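Long-range contact in HTH-type transcriptional regulator cbl (Escherichia coli K12, PDB 2FYI), which may act as an accessory transcriptional regulator of the cys regulon, a LysR-family DNA-binding protein represented by its cofactor-binding domain: residues A[86-91]-A[164-169]. Numbering follows the deposited sequence.
Sequences RWHHSL and VAEQSS
Ser90 and Val164 form an antiparallel hydrogen-bonded pair: Ser90 N donates to Val164 O at 2.7 Å, nearly straight (170°), and Val164 N returns the bond to Ser90 O at 2.9 Å. Beyond it, where strand 161-165 gives way to the 3-10 segment 166-168, Glu166 bonds to both backbone polar atoms of His88. Its N donates to His88 O (2.9 Å), and its OE1 accepts from His88 N at 3.2 Å, the donor standing above the carboxylate plane. CG of Glu166 lies between its own backbone N and carbonyl carbon (chi1 59°), which swings the otherwise extended chain back along His88. OE2 is engaged separately, in a salt bridge with Arg183.

Trp87 brings CZ3 to 3.7 Å from Ala165 CB, and its NE1 is hydrogen-bonded outside the pair, to Ser70 OG. Shortening Trp87 to an alanine is likely to leave Ser70 OG without its indole partner and to open a gap beside Ala165 CB. Ala165 N is bonded to Tyr118 OH, and Ala165 O accepts from both Ser168 N and OG.

At this buried strand junction of a periplasmic-binding-protein-like domain, main chain thus satisfies main chain except at His88 N and Ala165 N, which use side-chain oxygens, and the Glu166 carboxylate is probably stabilised as an anion by Arg183.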
ATOM      1  N   ARG A  86      12.347  -3.406 -17.662  1.00 31.77           N
ATOM      2  CA  ARG A  86      11.318  -4.456 -17.709  1.00 33.13           C
ATOM      3  C   ARG A  86      11.356  -5.441 -16.553  1.00 33.17           C
ATOM      4  O   ARG A  86      12.380  -5.630 -15.912  1.00 32.56           O
ATOM      5  CB  ARG A  86      11.299  -5.168 -19.044  1.00 34.22           C
ATOM      6  CG  ARG A  86      10.859  -4.223 -20.095  1.00 37.66           C
ATOM      7  CD  ARG A  86      11.467  -4.578 -21.401  1.00 41.85           C
ATOM      8  NE  ARG A  86      10.451  -5.149 -22.279  1.00 45.79           N
ATOM      9  CZ  ARG A  86      10.190  -6.453 -22.431  1.00 47.75           C
ATOM     10  NH1 ARG A  86      10.884  -7.408 -21.775  1.00 48.70           N
ATOM     11  NH2 ARG A  86       9.218  -6.804 -23.268  1.00 48.12           N
ATOM     12  N   TRP A  87      10.202  -6.028 -16.258  1.00 34.02           N
ATOM     13  CA  TRP A  87      10.085  -6.932 -15.123  1.00 34.49           C
ATOM     14  C   TRP A  87       8.968  -7.930 -15.272  1.00 35.23           C
ATOM     15  O   TRP A  87       8.027  -7.710 -16.044  1.00 36.18           O
ATOM     16  CB  TRP A  87       9.853  -6.146 -13.866  1.00 33.81           C
ATOM     17  CG  TRP A  87       8.598  -5.388 -13.855  1.00 33.74           C
ATOM     18  CD1 TRP A  87       8.411  -4.122 -14.295  1.00 33.48           C
ATOM     19  CD2 TRP A  87       7.331  -5.830 -13.337  1.00 34.34           C
ATOM     20  NE1 TRP A  87       7.108  -3.730 -14.080  1.00 33.82           N
ATOM     21  CE2 TRP A  87       6.425  -4.761 -13.489  1.00 34.44           C
ATOM     22  CE3 TRP A  87       6.876  -7.025 -12.754  1.00 33.78           C
ATOM     23  CZ2 TRP A  87       5.083  -4.850 -13.078  1.00 34.37           C
ATOM     24  CZ3 TRP A  87       5.547  -7.109 -12.346  1.00 33.60           C
ATOM     25  CH2 TRP A  87       4.666  -6.030 -12.517  1.00 33.68           C
ATOM     26  N   HIS A  88       9.083  -9.022 -14.518  1.00 35.23           N
ATOM     27  CA  HIS A  88       8.146 -10.135 -14.594  1.00 35.04           C
ATOM     28  C   HIS A  88       7.575 -10.470 -13.243  1.00 34.97           C
ATOM     29  O   HIS A  88       8.186 -10.205 -12.202  1.00 34.32           O
ATOM     30  CB  HIS A  88       8.869 -11.383 -15.043  1.00 35.57           C
ATOM     31  CG  HIS A  88       9.178 -11.419 -16.498  1.00 35.99           C
ATOM     32  ND1 HIS A  88       8.342 -12.015 -17.416  1.00 36.49           N
ATOM     33  CD2 HIS A  88      10.240 -10.961 -17.197  1.00 35.82           C
ATOM     34  CE1 HIS A  88       8.866 -11.913 -18.623  1.00 36.19           C
ATOM     35  NE2 HIS A  88      10.018 -11.281 -18.517  1.00 36.05           N
ATOM     36  N   HIS A  89       6.419 -11.117 -13.249  1.00 34.71           N
ATOM     37  CA  HIS A  89       5.880 -11.642 -12.003  1.00 34.58           C
ATOM     38  C   HIS A  89       6.571 -12.928 -11.623  1.00 35.35           C
ATOM     39  O   HIS A  89       6.977 -13.726 -12.480  1.00 35.28           O
ATOM     40  CB  HIS A  89       4.405 -11.930 -12.135  1.00 33.51           C
ATOM     41  CG  HIS A  89       3.570 -10.712 -12.315  1.00 32.83           C
ATOM     42  ND1 HIS A  89       3.002 -10.375 -13.524  1.00 32.54           N
ATOM     43  CD2 HIS A  89       3.213  -9.744 -11.443  1.00 32.32           C
ATOM     44  CE1 HIS A  89       2.327  -9.251 -13.387  1.00 32.93           C
ATOM     45  NE2 HIS A  89       2.434  -8.850 -12.131  1.00 32.45           N
ATOM     46  N   SER A  90       6.694 -13.163 -10.334  1.00 35.73           N
ATOM     47  CA  SER A  90       7.071 -14.489  -9.943  1.00 37.08           C
ATOM     48  C   SER A  90       6.111 -15.073  -8.892  1.00 37.25           C
ATOM     49  O   SER A  90       5.175 -14.411  -8.442  1.00 37.85           O
ATOM     50  CB  SER A  90       8.558 -14.581  -9.599  1.00 39.03           C
ATOM     51  OG  SER A  90       8.865 -13.941  -8.384  1.00 42.00           O
ATOM     52  N   LEU A  91       6.292 -16.346  -8.564  1.00 37.01           N
ATOM     53  CA  LEU A  91       5.296 -17.043  -7.760  1.00 36.49           C
ATOM     54  C   LEU A  91       5.850 -17.176  -6.365  1.00 35.85           C
ATOM     55  O   LEU A  91       6.952 -17.685  -6.179  1.00 36.18           O
ATOM     56  CB  LEU A  91       4.977 -18.411  -8.378  1.00 37.20           C
ATOM     57  CG  LEU A  91       3.836 -19.212  -7.744  1.00 37.95           C
ATOM     58  CD1 LEU A  91       2.567 -18.427  -7.776  1.00 38.64           C
ATOM     59  CD2 LEU A  91       3.616 -20.509  -8.449  1.00 37.33           C
ATOM     60  N   VAL A 164       3.675 -12.079  -7.454  1.00 34.55           N
ATOM     61  CA  VAL A 164       4.264 -10.782  -7.113  1.00 34.03           C
ATOM     62  C   VAL A 164       5.323 -10.367  -8.112  1.00 34.94           C
ATOM     63  O   VAL A 164       6.015 -11.203  -8.668  1.00 35.20           O
ATOM     64  CB  VAL A 164       4.924 -10.793  -5.733  1.00 32.03           C
ATOM     65  CG1 VAL A 164       3.916 -11.027  -4.694  1.00 31.85           C
ATOM     66  CG2 VAL A 164       5.968 -11.875  -5.656  1.00 32.09           C
ATOM     67  N   ALA A 165       5.433  -9.063  -8.334  1.00 36.02           N
ATOM     68  CA  ALA A 165       6.557  -8.465  -9.049  1.00 36.25           C
ATOM     69  C   ALA A 165       7.884  -9.073  -8.575  1.00 36.63           C
ATOM     70  O   ALA A 165       8.119  -9.143  -7.386  1.00 36.13           O
ATOM     71  CB  ALA A 165       6.547  -6.974  -8.789  1.00 35.81           C
ATOM     72  N   GLU A 166       8.761  -9.492  -9.481  1.00 37.62           N
ATOM     73  CA  GLU A 166       9.984 -10.172  -9.038  1.00 39.77           C
ATOM     74  C   GLU A 166      10.891  -9.304  -8.139  1.00 40.19           C
ATOM     75  O   GLU A 166      11.600  -9.808  -7.269  1.00 40.74           O
ATOM     76  CB  GLU A 166      10.771 -10.712 -10.231  1.00 40.08           C
ATOM     77  CG  GLU A 166      11.190  -9.609 -11.220  1.00 42.69           C
ATOM     78  CD  GLU A 166      12.066 -10.087 -12.402  1.00 42.41           C
ATOM     79  OE1 GLU A 166      12.035  -9.427 -13.464  1.00 43.01           O
ATOM     80  OE2 GLU A 166      12.781 -11.103 -12.271  1.00 43.54           O
ATOM     81  N   GLN A 167      10.855  -7.998  -8.346  1.00 40.97           N
ATOM     82  CA  GLN A 167      11.724  -7.040  -7.648  1.00 41.89           C
ATOM     83  C   GLN A 167      11.403  -6.822  -6.163  1.00 43.98           C
ATOM     84  O   GLN A 167      12.169  -6.187  -5.452  1.00 44.52           O
ATOM     85  CB  GLN A 167      11.521  -5.767  -8.392  1.00 39.53           C
ATOM     86  CG  GLN A 167      10.773  -6.231  -9.587  1.00 39.67           C
ATOM     87  CD  GLN A 167       9.748  -5.281 -10.057  1.00 40.79           C
ATOM     88  OE1 GLN A 167       9.666  -4.143  -9.620  1.00 41.80           O
ATOM     89  NE2 GLN A 167       8.977  -5.718 -11.000  1.00 42.12           N
ATOM     90  N   SER A 168      10.275  -7.353  -5.700  1.00 46.08           N
ATOM     91  CA  SER A 168       9.844  -7.163  -4.332  1.00 48.11           C
ATOM     92  C   SER A 168      10.484  -8.154  -3.403  1.00 51.46           C
ATOM     93  O   SER A 168      10.284  -8.100  -2.216  1.00 51.11           O
ATOM     94  CB  SER A 168       8.337  -7.299  -4.232  1.00 46.31           C
ATOM     95  OG  SER A 168       7.941  -8.510  -4.794  1.00 44.16           O
ATOM     96  N   SER A 169      11.237  -9.088  -3.947  1.00 57.16           N
ATOM     97  CA  SER A 169      11.994  -9.995  -3.108  1.00 62.78           C
ATOM     98  C   SER A 169      13.069  -9.202  -2.361  1.00 67.41           C
ATOM     99  O   SER A 169      13.323  -9.445  -1.164  1.00 69.00           O
ATOM    100  CB  SER A 169      12.659 -11.080  -3.953  1.00 61.86           C
ATOM    101  OG  SER A 169      13.813 -10.555  -4.571  1.00 62.00           O
TER